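Local coordinates for CELL WALL surface anchor family protein (Streptococcus pneumoniae, PDB 2WW8) that serves as the adhesin of the pneumococcal pilus and probably attaches the bacterium to host cells through an integrin-like domain, at residues I206-S211 and G696-H701; D226-L231 and E368-Q373; T431-T434 and T439-R442; T567-T572 and L576-R581; I738-V743 and Y799-N804. One frame throughout, in Å; residues are numbered along the deposited sequence.

Contact 1. Residues I206-S211 and G696-H701; sequences IELTVS and GRTTLH
No ring, amide or guanidinium group takes part where Leu208 meets Thr698 and Val210 meets Leu700, so there is no face or edge to fill. Methyl groups do the touching. Leu208 and Thr698 reach toward each other tip to tip, with Leu208 CD2 4.0 Å from Thr698 CG2. The branches of Thr698 divide the work. Its methyl stands anti to the backbone N and faces Leu208. Its hydroxyl, on the other branch (chi1 -51°), turns back along its own chain, and Thr698 OG1 donates to Gly696 O at 3.1 Å. The donor is tilted 33° from that carbonyl plane. The same hydroxyl also bonds Lys191, so this buried oxygen is satisfied while the methyl stays in the apolar layer. Further along, Val210 CG1 lies 3.9 Å from Leu700 CD2, and the two side chains cross obliquely. No hydrogen bond joins the segments. Their backbones belong to different sheets of a sandwich, consistent with an Ig-like domain. Strand 203-218 runs between strands 187-196 and 673-682. Strand 699-701 pairs with strand 593-601, whose Ile593 and Ile598 pack on Val210, while Phe713 closes on both Val210 and Thr698.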
# COMPACT_ATOMS: atom_id res chain seq x y z
N ILE A 206 -0.19 7.37 -11.86
CA ILE A 206 1.02 6.89 -11.24
C ILE A 206 1.10 7.53 -9.85
O ILE A 206 0.82 8.72 -9.70
CB ILE A 206 2.28 7.31 -12.03
CG1 ILE A 206 2.18 6.87 -13.50
CG2 ILE A 206 3.48 6.60 -11.45
CD1 ILE A 206 2.09 5.39 -13.66
N GLU A 207 1.52 6.74 -8.87
CA GLU A 207 1.72 7.20 -7.49
C GLU A 207 3.11 6.81 -7.00
O GLU A 207 3.48 5.64 -7.12
CB GLU A 207 0.66 6.52 -6.60
CG GLU A 207 0.82 6.77 -5.08
CD GLU A 207 0.14 5.66 -4.30
OE1 GLU A 207 0.76 4.57 -4.04
OE2 GLU A 207 -1.05 5.91 -4.00
N LEU A 208 3.82 7.75 -6.36
CA LEU A 208 5.12 7.59 -5.68
C LEU A 208 4.89 8.05 -4.25
O LEU A 208 4.18 9.03 -4.05
CB LEU A 208 6.21 8.48 -6.32
CG LEU A 208 6.86 7.97 -7.61
CD1 LEU A 208 5.90 8.03 -8.79
CD2 LEU A 208 8.16 8.77 -7.86
N THR A 209 5.45 7.30 -3.30
CA THR A 209 5.44 7.74 -1.92
C THR A 209 6.86 7.59 -1.34
O THR A 209 7.65 6.80 -1.86
CB THR A 209 4.44 6.98 -1.04
OG1 THR A 209 4.94 5.67 -0.71
CG2 THR A 209 3.04 6.88 -1.64
N VAL A 210 7.13 8.36 -0.28
CA VAL A 210 8.40 8.31 0.43
C VAL A 210 8.04 8.55 1.89
O VAL A 210 7.25 9.44 2.20
CB VAL A 210 9.38 9.40 -0.05
CG1 VAL A 210 10.64 9.33 0.81
CG2 VAL A 210 9.78 9.14 -1.53
N SER A 211 8.58 7.73 2.78
CA SER A 211 8.40 7.92 4.21
C SER A 211 9.77 7.86 4.84
O SER A 211 10.67 7.12 4.36
CB SER A 211 7.48 6.84 4.76
OG SER A 211 8.24 5.68 5.00
N GLY A 696 12.05 6.09 -16.50
CA GLY A 696 13.44 5.70 -16.61
C GLY A 696 13.88 5.39 -15.18
O GLY A 696 13.04 5.13 -14.30
N ARG A 697 15.18 5.42 -14.93
CA ARG A 697 15.66 5.17 -13.55
C ARG A 697 15.10 6.22 -12.59
O ARG A 697 15.44 7.42 -12.69
CB ARG A 697 17.20 5.12 -13.51
CG ARG A 697 17.66 4.80 -12.07
CD ARG A 697 19.12 5.07 -11.76
NE ARG A 697 19.44 4.35 -10.52
CZ ARG A 697 20.66 4.36 -9.96
NH1 ARG A 697 21.62 5.08 -10.51
NH2 ARG A 697 20.90 3.66 -8.85
N THR A 698 14.24 5.75 -11.67
CA THR A 698 13.58 6.55 -10.65
C THR A 698 14.25 6.49 -9.28
O THR A 698 14.42 5.41 -8.76
CB THR A 698 12.08 6.16 -10.56
OG1 THR A 698 11.52 6.20 -11.87
CG2 THR A 698 11.30 7.22 -9.76
N THR A 699 14.64 7.62 -8.70
CA THR A 699 15.58 7.60 -7.56
C THR A 699 15.11 8.54 -6.47
O THR A 699 14.44 9.57 -6.73
CB THR A 699 17.06 7.93 -7.97
OG1 THR A 699 17.16 9.28 -8.48
CG2 THR A 699 17.52 6.99 -9.10
N LEU A 700 15.48 8.17 -5.26
CA LEU A 700 15.42 9.09 -4.13
C LEU A 700 16.86 9.36 -3.69
O LEU A 700 17.64 8.40 -3.46
CB LEU A 700 14.67 8.39 -2.98
CG LEU A 700 14.79 9.11 -1.62
CD1 LEU A 700 14.12 10.48 -1.67
CD2 LEU A 700 14.18 8.23 -0.50
N HIS A 701 17.24 10.64 -3.60
CA HIS A 701 18.48 10.99 -2.89
C HIS A 701 17.94 11.42 -1.53
O HIS A 701 17.34 12.49 -1.46
CB HIS A 701 19.24 12.17 -3.52
CG HIS A 701 19.94 11.82 -4.79
ND1 HIS A 701 19.28 11.64 -5.98
CD2 HIS A 701 21.26 11.63 -5.06
CE1 HIS A 701 20.15 11.33 -6.94
NE2 HIS A 701 21.36 11.34 -6.41

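Contact 2. Residues D226-L231 and E368-Q373; sequences DVVILL and EILTQQ
Asp226, whose CB and backbone O rest on Leu370, has a carboxylate gripped from several quarters. OD1 forms salt bridges with Arg375 and Arg269, and OD2 bonds the hydroxyl of Ser378. These partners fix the carboxylate near the end of the helix and would probably favour its charged form. Arg269 also reaches the backbone O of Gln373. The contact itself is apolar. Leu370 CD2 sits 3.6 Å from Asp226 O and 4.2 Å from Asp226 CB. One methyl of Val228 does the rest. Val228 CG2 is 3.7 Å from Leu370 CG and 3.8 Å from Ile369 CG2, wedged between two consecutive helix side chains. Ile369 uses its short branch, which stands anti to the backbone N. The strand and helix segments run nearly antiparallel (158°), with their axes 9.1 Å apart. Helix 359-373 thus packs on one face of a parallel sheet, as in the von Willebrand A domains and the inserted domains of integrins. Strand 225-232 lies between strands 269-275 and 379-386. Val273 and Ile382 of those neighbours extend the apolar layer under the helix. Helix 247-263 covers the opposite face, against Val227 and Ile229.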
# COMPACT_ATOMS: atom_id res chain seq x y z
N ASP A 226 21.46 1.31 27.98
CA ASP A 226 20.81 0.29 28.79
C ASP A 226 19.88 1.06 29.75
O ASP A 226 20.34 1.78 30.64
CB ASP A 226 21.83 -0.56 29.61
CG ASP A 226 22.46 -1.70 28.79
OD1 ASP A 226 21.86 -2.21 27.81
OD2 ASP A 226 23.63 -2.06 29.07
N VAL A 227 18.58 0.89 29.59
CA VAL A 227 17.60 1.76 30.20
C VAL A 227 16.61 0.95 31.06
O VAL A 227 16.04 -0.03 30.59
CB VAL A 227 16.79 2.54 29.13
CG1 VAL A 227 15.86 3.50 29.83
CG2 VAL A 227 17.75 3.29 28.12
N VAL A 228 16.39 1.38 32.30
CA VAL A 228 15.27 0.82 33.07
C VAL A 228 14.18 1.91 33.21
O VAL A 228 14.47 3.08 33.54
CB VAL A 228 15.72 0.43 34.49
CG1 VAL A 228 14.47 -0.10 35.32
CG2 VAL A 228 16.88 -0.66 34.41
N ILE A 229 12.94 1.54 32.95
CA ILE A 229 11.81 2.49 33.23
C ILE A 229 11.11 2.06 34.51
O ILE A 229 10.74 0.88 34.61
CB ILE A 229 10.83 2.49 32.08
CG1 ILE A 229 11.56 3.03 30.87
CG2 ILE A 229 9.54 3.29 32.44
CD1 ILE A 229 10.76 2.98 29.60
N LEU A 230 10.97 2.96 35.47
CA LEU A 230 10.26 2.61 36.70
C LEU A 230 8.93 3.33 36.64
O LEU A 230 8.91 4.52 36.41
CB LEU A 230 10.91 3.20 37.95
CG LEU A 230 12.32 2.74 38.33
CD1 LEU A 230 12.80 3.43 39.61
CD2 LEU A 230 12.22 1.24 38.56
N LEU A 231 7.84 2.61 36.86
CA LEU A 231 6.55 3.22 36.60
C LEU A 231 5.63 2.98 37.83
O LEU A 231 5.33 1.83 38.17
CB LEU A 231 5.95 2.55 35.37
CG LEU A 231 4.49 2.96 35.05
CD1 LEU A 231 4.34 4.48 34.86
CD2 LEU A 231 3.98 2.19 33.76
N GLU A 368 19.54 -3.17 40.75
CA GLU A 368 19.80 -4.59 40.54
C GLU A 368 19.87 -4.99 39.07
O GLU A 368 20.83 -5.65 38.63
CB GLU A 368 18.73 -5.45 41.27
CG GLU A 368 18.82 -6.93 41.03
CD GLU A 368 17.80 -7.71 41.90
OE1 GLU A 368 16.81 -7.18 42.45
OE2 GLU A 368 18.02 -8.91 42.08
N ILE A 369 18.86 -4.60 38.29
CA ILE A 369 18.87 -4.88 36.86
C ILE A 369 20.12 -4.31 36.16
O ILE A 369 20.78 -5.02 35.41
CB ILE A 369 17.59 -4.37 36.16
CG1 ILE A 369 16.42 -5.21 36.69
CG2 ILE A 369 17.74 -4.36 34.61
CD1 ILE A 369 15.10 -4.64 36.25
N LEU A 370 20.42 -3.04 36.37
CA LEU A 370 21.61 -2.41 35.72
C LEU A 370 22.91 -3.04 36.23
O LEU A 370 23.79 -3.38 35.43
CB LEU A 370 21.56 -0.92 35.99
CG LEU A 370 20.46 -0.18 35.23
CD1 LEU A 370 20.35 1.21 35.82
CD2 LEU A 370 20.79 -0.16 33.65
N THR A 371 23.00 -3.27 37.55
CA THR A 371 24.20 -3.90 38.08
C THR A 371 24.41 -5.30 37.44
O THR A 371 25.52 -5.69 37.06
CB THR A 371 24.17 -3.90 39.65
OG1 THR A 371 24.20 -2.53 40.11
CG2 THR A 371 25.45 -4.60 40.16
N GLN A 372 23.34 -6.08 37.39
CA GLN A 372 23.47 -7.48 37.00
C GLN A 372 23.47 -7.65 35.50
O GLN A 372 24.15 -8.54 35.01
CB GLN A 372 22.35 -8.31 37.59
CG GLN A 372 22.59 -8.41 39.10
CD GLN A 372 21.57 -9.31 39.69
OE1 GLN A 372 20.74 -9.85 38.95
NE2 GLN A 372 21.58 -9.47 41.00
N GLN A 373 22.75 -6.80 34.79
CA GLN A 373 22.52 -7.08 33.36
C GLN A 373 23.09 -6.04 32.37
O GLN A 373 23.20 -6.38 31.20
CB GLN A 373 21.04 -7.23 33.08
CG GLN A 373 20.32 -8.26 34.03
CD GLN A 373 18.82 -8.24 33.70
OE1 GLN A 373 18.45 -8.19 32.53
NE2 GLN A 373 17.98 -8.27 34.69

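Contact 3. Residues T431-T434 and T439-R442; sequences TQAT and TIVR
Ile440 lays its long branch against the backbone of Gln432 and the methyl of Ala433. Its conformation explains the reach. CG1 sits between the backbone N and the carbonyl carbon (chi1 54°), the crowded position for a branched side chain. The branch is then fully extended, with chi2 -178°, which carries CD1 well away from its own backbone. That methyl lies alongside the opposite main chain. Ile440 CD1 is 3.6 Å from Gln432 C and 3.7 Å from Gln432 N. Ile440 CD1 is also 4.0 Å from Thr431 C, so the methyl follows the backbone from one residue into the next. The short branch serves a different partner: Ile440 CG2 lies 3.9 Å from Ala433 CB. Ala433 CB also meets Ile440 CD1 at 3.8 Å, so it is held by both branches of the isoleucine. Beyond it stands Thr439, with Thr439 OG1 3.9 Å from Ala433 CB. That hydroxyl is bonded to the backbone O of Gly436, inside the turn that links the two segments. Ala433 directs its CB toward the other segment, whereas Gln432 and Thr431 direct theirs away and offer mainly backbone. Ile430, just before Thr431 in the same loop, also packs on Ile440. The contact lies in the long loop that follows helix 407-416. Further along, Arg442 is tied to Glu498 by a salt bridge. No hydrogen bond crosses between the segments, so the two arms of this surface loop meet through van der Waals packing around one isoleucine.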
# COMPACT_ATOMS: atom_id res chain seq x y z
N THR A 431 16.40 -5.67 54.62
CA THR A 431 15.56 -5.71 53.41
C THR A 431 15.06 -7.12 53.14
O THR A 431 14.44 -7.34 52.13
CB THR A 431 16.41 -5.33 52.18
OG1 THR A 431 17.46 -6.29 52.04
CG2 THR A 431 17.01 -3.91 52.35
N GLN A 432 15.32 -8.06 54.05
CA GLN A 432 14.80 -9.42 53.95
C GLN A 432 14.52 -9.97 55.34
O GLN A 432 15.20 -9.60 56.29
CB GLN A 432 15.87 -10.35 53.34
CG GLN A 432 15.96 -10.16 51.81
CD GLN A 432 16.72 -11.34 51.21
OE1 GLN A 432 16.60 -12.47 51.70
NE2 GLN A 432 17.53 -11.07 50.17
N ALA A 433 13.51 -10.84 55.47
CA ALA A 433 13.17 -11.48 56.75
C ALA A 433 12.52 -12.84 56.46
O ALA A 433 11.67 -12.98 55.56
CB ALA A 433 12.16 -10.60 57.53
N THR A 434 12.88 -13.83 57.25
CA THR A 434 12.33 -15.18 57.03
C THR A 434 10.83 -15.15 57.23
O THR A 434 10.15 -15.84 56.52
CB THR A 434 13.06 -16.27 57.87
OG1 THR A 434 13.01 -15.88 59.24
CG2 THR A 434 14.52 -16.35 57.44
N THR A 439 6.72 -8.09 57.64
CA THR A 439 7.07 -8.01 59.07
C THR A 439 8.19 -7.02 59.44
O THR A 439 8.46 -6.73 60.65
CB THR A 439 7.47 -9.40 59.69
OG1 THR A 439 8.72 -9.80 59.12
CG2 THR A 439 6.40 -10.49 59.52
N ILE A 440 8.90 -6.54 58.43
CA ILE A 440 9.95 -5.55 58.69
C ILE A 440 9.78 -4.21 58.01
O ILE A 440 10.31 -3.22 58.50
CB ILE A 440 11.34 -6.03 58.28
CG1 ILE A 440 11.27 -6.47 56.81
CG2 ILE A 440 11.83 -7.12 59.33
CD1 ILE A 440 12.51 -7.04 56.17
N VAL A 441 9.04 -4.17 56.92
CA VAL A 441 8.85 -2.91 56.19
C VAL A 441 8.23 -1.82 57.07
O VAL A 441 7.36 -2.08 57.94
CB VAL A 441 8.05 -3.16 54.87
CG1 VAL A 441 6.48 -3.38 55.13
CG2 VAL A 441 8.19 -2.04 53.87
N ARG A 442 8.62 -0.57 56.76
CA ARG A 442 8.08 0.60 57.47
C ARG A 442 6.95 1.16 56.64
O ARG A 442 7.07 1.20 55.41
CB ARG A 442 9.14 1.69 57.76
CG ARG A 442 10.44 1.22 58.44
CD ARG A 442 10.14 0.47 59.74
NE ARG A 442 9.48 1.32 60.72
CZ ARG A 442 9.21 0.94 61.97
NH1 ARG A 442 9.52 -0.29 62.36
NH2 ARG A 442 8.58 1.79 62.77

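Contact 4. Residues T567-T572 and L576-R581; sequences TNVTDT and LEQLNR
Thr567 and Val569 pack on the aliphatic part of Gln578, and this is the close side of the contact. Thr567 CB is 3.8 Å from Gln578 CG, and Thr567 CG2 is 4.1 Å from the same carbon. Those two side chains cross at about a right angle. Val569 slides past Gln578 in the opposite direction, with Val569 CG2 4.0 Å from Gln578 CB. Gln578 sends CG anti to its backbone N (chi1 -171°) and then bends at chi2, which folds the chain across Thr567. Beneath this layer, Val537 of the adjoining strand touches both Val569 and Gln578. Strand 566-569 is an outermost strand of the parallel sheet, hydrogen-bonded along its backbone to strand 533-539. The chain then turns directly into helix 575-583, which runs back over the sheet at 162° to the strand segment, their axes 9.8 Å apart. This is consistent with the last strand and helix of a von Willebrand A-type fold. Leu579 points into that interior, on Phe383 and Ile385. The outer side is looser. Arg581, exposed, comes in with its guanidinium edge, and Thr567 OG1 lies near the group's plane. Arg581 NH2 donates to Thr567 OG1 at 3.1 Å, but the N-H...O angle of 125° makes the bond weak. The hydroxyl has a further partner in Tyr582 OH. At the start of the helix a water bridges the turn: it accepts from Leu576 N at 3.2 Å and donates weakly to Thr572 O at 3.3 Å.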
# COMPACT_ATOMS: atom_id res chain seq x y z
N THR A 567 11.21 16.83 36.85
CA THR A 567 10.17 17.80 36.51
C THR A 567 8.83 17.27 36.97
O THR A 567 8.52 16.08 36.74
CB THR A 567 10.10 18.05 34.99
OG1 THR A 567 11.38 18.54 34.58
CG2 THR A 567 9.07 19.12 34.64
N ASN A 568 8.05 18.17 37.57
CA ASN A 568 6.68 17.88 37.94
C ASN A 568 5.74 18.29 36.82
O ASN A 568 5.72 19.44 36.45
CB ASN A 568 6.28 18.57 39.25
CG ASN A 568 4.95 18.04 39.79
OD1 ASN A 568 4.73 16.85 39.81
ND2 ASN A 568 4.04 18.94 40.22
N VAL A 569 4.99 17.36 36.22
CA VAL A 569 4.01 17.70 35.19
C VAL A 569 2.63 17.89 35.80
O VAL A 569 2.14 17.06 36.58
CB VAL A 569 4.04 16.52 34.17
CG1 VAL A 569 3.00 16.61 33.18
CG2 VAL A 569 5.43 16.42 33.52
N THR A 570 1.96 18.97 35.44
CA THR A 570 0.64 19.20 36.02
C THR A 570 -0.42 18.79 35.00
O THR A 570 -1.52 18.36 35.33
CB THR A 570 0.50 20.73 36.18
OG1 THR A 570 1.23 21.08 37.35
CG2 THR A 570 -0.97 21.14 36.40
N ASP A 571 -0.09 18.94 33.73
CA ASP A 571 -0.98 18.54 32.67
C ASP A 571 -0.60 17.12 32.19
O ASP A 571 0.39 16.94 31.48
CB ASP A 571 -0.84 19.59 31.59
CG ASP A 571 -1.74 19.31 30.41
OD1 ASP A 571 -2.18 18.15 30.21
OD2 ASP A 571 -2.00 20.25 29.63
N THR A 572 -1.39 16.12 32.56
CA THR A 572 -1.11 14.73 32.22
C THR A 572 -1.00 14.42 30.72
O THR A 572 -0.52 13.38 30.35
CB THR A 572 -2.18 13.79 32.83
OG1 THR A 572 -3.47 14.17 32.31
CG2 THR A 572 -2.14 13.85 34.35
N LEU A 576 4.54 12.55 28.05
CA LEU A 576 5.43 12.16 26.97
C LEU A 576 6.40 13.29 26.59
O LEU A 576 7.62 13.07 26.44
CB LEU A 576 4.64 11.64 25.75
CG LEU A 576 5.53 11.16 24.60
CD1 LEU A 576 6.63 10.13 25.10
CD2 LEU A 576 4.69 10.67 23.42
N GLU A 577 5.86 14.50 26.47
CA GLU A 577 6.68 15.62 26.09
C GLU A 577 7.86 15.72 27.06
O GLU A 577 8.98 15.99 26.65
CB GLU A 577 5.84 16.89 26.08
CG GLU A 577 6.61 18.21 25.97
CD GLU A 577 5.58 19.34 26.23
OE1 GLU A 577 4.84 19.69 25.27
OE2 GLU A 577 5.44 19.81 27.39
N GLN A 578 7.61 15.50 28.35
CA GLN A 578 8.71 15.66 29.31
C GLN A 578 9.74 14.53 29.29
O GLN A 578 10.95 14.79 29.37
CB GLN A 578 8.14 15.94 30.68
CG GLN A 578 9.16 16.33 31.70
CD GLN A 578 10.02 17.52 31.29
OE1 GLN A 578 11.26 17.40 31.36
NE2 GLN A 578 9.43 18.60 30.80
N LEU A 579 9.25 13.29 29.15
CA LEU A 579 10.12 12.14 28.94
C LEU A 579 10.93 12.37 27.67
O LEU A 579 12.14 12.11 27.65
CB LEU A 579 9.32 10.85 28.78
CG LEU A 579 8.60 10.36 30.03
CD1 LEU A 579 7.61 9.24 29.68
CD2 LEU A 579 9.57 9.83 31.11
N ASN A 580 10.24 12.80 26.62
CA ASN A 580 10.97 13.12 25.40
C ASN A 580 12.08 14.19 25.55
O ASN A 580 13.15 14.07 24.96
CB ASN A 580 9.96 13.50 24.31
CG ASN A 580 10.51 13.24 22.93
OD1 ASN A 580 11.35 12.36 22.71
ND2 ASN A 580 10.11 14.06 22.00
N ARG A 581 11.80 15.27 26.27
CA ARG A 581 12.77 16.31 26.59
C ARG A 581 14.00 15.71 27.30
O ARG A 581 15.14 16.00 26.93
CB ARG A 581 12.10 17.37 27.50
CG ARG A 581 12.91 18.66 27.61
CD ARG A 581 12.20 19.75 28.41
NE ARG A 581 12.11 19.45 29.85
CZ ARG A 581 13.08 19.61 30.76
NH1 ARG A 581 14.26 20.10 30.44
NH2 ARG A 581 12.87 19.34 32.03
O HOH W 1 1.40 12.16 27.92

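Contact 5. Residues I738-V743 and Y799-N804; sequences IEFIKV and YRLFEN
Lys742 reaches across from strand 736-744, and its side chain crosses that of Glu803 at about a right angle, with CE in front of the carboxylate. From CB, the chain sets out with CG anti to the backbone N (chi1 -174°). CB, CG and CD make no close approach to the other strand; this side chain is flanked by Phe756 and Ile852. Bends at chi2 and chi4 turn the end of the chain. CE is the carbon that meets Glu803. Lys742 CE lies 3.5 Å from Glu803 OE2 and 3.6 Å from Glu803 OE1, nearly equidistant from the two oxygens. At the tip, NZ is joined covalently to CG of Asn854, an isopeptide bond. Lys742 NZ stays 4.2 Å from Glu803 OE2. Glu803 arrives with an extended chain beyond CG, which brings its carboxylate up to the linked lysine. Two residues back along both strands the contact is apolar. Leu801 CD2 stands over one face of the Phe740 ring, 4.2 Å from its centroid and 14° off the normal, a CH-pi contact. The methyl is offset toward the rim, where Leu801 CD2 comes 4.1 Å from Phe740 CD1. The two side chains come from opposite directions, and Phe791 touches both. The strands lie in different sheets, so these residues fill the interior of a sandwich. A lysine linked to an asparagine across neighbouring strands, with a buried acid beside the bond, is typical of the CnaB domains of Gram-positive pilins, which have the prealbumin-like fold of this region.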
# COMPACT_ATOMS: atom_id res chain seq x y z
N ILE A 738 -19.97 -11.90 -76.18
CA ILE A 738 -19.68 -12.82 -77.27
C ILE A 738 -19.97 -12.06 -78.57
O ILE A 738 -20.92 -11.27 -78.67
CB ILE A 738 -20.47 -14.17 -77.14
CG1 ILE A 738 -20.04 -15.14 -78.25
CG2 ILE A 738 -22.00 -13.96 -77.13
CD1 ILE A 738 -20.27 -16.62 -77.92
N GLU A 739 -19.11 -12.26 -79.56
CA GLU A 739 -19.23 -11.56 -80.83
C GLU A 739 -19.09 -12.58 -81.97
O GLU A 739 -18.22 -13.46 -81.90
CB GLU A 739 -18.14 -10.52 -80.95
CG GLU A 739 -18.21 -9.76 -82.25
CD GLU A 739 -17.16 -8.69 -82.27
OE1 GLU A 739 -16.01 -8.99 -82.66
OE2 GLU A 739 -17.51 -7.56 -81.86
N PHE A 740 -19.92 -12.44 -83.00
CA PHE A 740 -19.94 -13.33 -84.17
C PHE A 740 -19.70 -12.42 -85.38
O PHE A 740 -20.07 -11.23 -85.39
CB PHE A 740 -21.30 -14.01 -84.34
CG PHE A 740 -21.75 -14.87 -83.18
CD1 PHE A 740 -22.46 -14.35 -82.10
CD2 PHE A 740 -21.53 -16.24 -83.20
CE1 PHE A 740 -22.89 -15.16 -81.04
CE2 PHE A 740 -21.96 -17.05 -82.14
CZ PHE A 740 -22.66 -16.52 -81.06
N ILE A 741 -19.04 -12.97 -86.40
CA ILE A 741 -18.85 -12.26 -87.65
C ILE A 741 -19.64 -13.03 -88.71
O ILE A 741 -19.39 -14.23 -88.95
CB ILE A 741 -17.39 -12.14 -88.05
CG1 ILE A 741 -16.59 -11.41 -86.96
CG2 ILE A 741 -17.27 -11.36 -89.39
CD1 ILE A 741 -15.49 -12.20 -86.37
N LYS A 742 -20.62 -12.33 -89.30
CA LYS A 742 -21.38 -12.88 -90.43
C LYS A 742 -20.52 -12.82 -91.69
O LYS A 742 -20.03 -11.74 -92.05
CB LYS A 742 -22.65 -12.06 -90.68
CG LYS A 742 -23.54 -12.73 -91.78
CD LYS A 742 -24.25 -13.96 -91.17
CE LYS A 742 -25.24 -14.64 -92.13
NZ LYS A 742 -24.54 -14.98 -93.40
N VAL A 743 -20.35 -13.95 -92.38
CA VAL A 743 -19.47 -13.98 -93.55
C VAL A 743 -20.01 -14.82 -94.71
O VAL A 743 -20.87 -15.70 -94.53
CB VAL A 743 -18.03 -14.55 -93.23
CG1 VAL A 743 -17.36 -13.76 -92.10
CG2 VAL A 743 -18.08 -16.07 -92.92
N TYR A 799 -29.14 -19.16 -74.25
CA TYR A 799 -29.35 -18.24 -75.38
C TYR A 799 -29.38 -19.01 -76.70
O TYR A 799 -28.72 -20.06 -76.85
CB TYR A 799 -28.26 -17.17 -75.48
CG TYR A 799 -28.27 -16.17 -74.34
CD1 TYR A 799 -27.73 -16.51 -73.11
CD2 TYR A 799 -28.84 -14.89 -74.48
CE1 TYR A 799 -27.74 -15.61 -72.04
CE2 TYR A 799 -28.86 -13.99 -73.42
CZ TYR A 799 -28.30 -14.35 -72.21
OH TYR A 799 -28.27 -13.51 -71.11
N ARG A 800 -30.16 -18.46 -77.63
CA ARG A 800 -30.32 -18.96 -79.01
C ARG A 800 -30.30 -17.76 -79.96
O ARG A 800 -31.16 -16.88 -79.84
CB ARG A 800 -31.64 -19.72 -79.21
CG ARG A 800 -31.65 -21.12 -78.66
CD ARG A 800 -33.03 -21.77 -78.77
NE ARG A 800 -33.00 -23.12 -78.20
CZ ARG A 800 -34.03 -23.97 -78.17
NH1 ARG A 800 -35.21 -23.66 -78.71
NH2 ARG A 800 -33.90 -25.17 -77.61
N LEU A 801 -29.31 -17.73 -80.86
CA LEU A 801 -29.22 -16.65 -81.85
C LEU A 801 -29.95 -17.10 -83.13
O LEU A 801 -29.72 -18.20 -83.64
CB LEU A 801 -27.76 -16.26 -82.10
CG LEU A 801 -27.55 -15.30 -83.28
CD1 LEU A 801 -27.87 -13.84 -82.98
CD2 LEU A 801 -26.11 -15.41 -83.67
N PHE A 802 -30.88 -16.27 -83.60
CA PHE A 802 -31.66 -16.60 -84.79
C PHE A 802 -31.24 -15.65 -85.89
O PHE A 802 -31.06 -14.45 -85.63
CB PHE A 802 -33.18 -16.42 -84.58
CG PHE A 802 -33.84 -17.52 -83.80
CD1 PHE A 802 -33.59 -17.69 -82.43
CD2 PHE A 802 -34.74 -18.39 -84.41
CE1 PHE A 802 -34.21 -18.73 -81.67
CE2 PHE A 802 -35.38 -19.43 -83.67
CZ PHE A 802 -35.11 -19.61 -82.29
N GLU A 803 -31.12 -16.21 -87.10
CA GLU A 803 -31.01 -15.37 -88.30
C GLU A 803 -32.38 -14.97 -88.81
O GLU A 803 -33.17 -15.82 -89.24
CB GLU A 803 -30.23 -16.09 -89.42
CG GLU A 803 -30.12 -15.32 -90.74
CD GLU A 803 -28.87 -15.69 -91.52
OE1 GLU A 803 -28.09 -16.57 -91.08
OE2 GLU A 803 -28.67 -15.07 -92.59
N ASN A 804 -32.71 -13.68 -88.78
CA ASN A 804 -34.08 -13.35 -89.25
C ASN A 804 -34.08 -13.30 -90.77
O ASN A 804 -35.01 -13.80 -91.41
CB ASN A 804 -34.62 -12.05 -88.64
CG ASN A 804 -34.63 -12.08 -87.11
OD1 ASN A 804 -33.84 -11.40 -86.45
ND2 ASN A 804 -35.53 -12.88 -86.55

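Overall arrangement
The five contacts are spread along an elongated chain. Contacts 2, 3 and 4 gather at one end and contact 5 lies toward the other; the centres of contacts 3 and 5 are about 146 Å apart. Contact 1 closes a long chain loop that holds contacts 2, 3 and 4. Contacts 2 and 4 reach the same parallel sheet, their centres about 21 Å apart. That sheet leads to the magnesium site of Ser234, Ser236 and Asp387, about 14 Å from the side chain of Val569. A calcium ion bound by Asp367, Asn526 and Asp530 lies about 8 Å from the side chain of Leu370. Contact 3 comes within about 8 Å of contact 2, nearest atoms, without touching it.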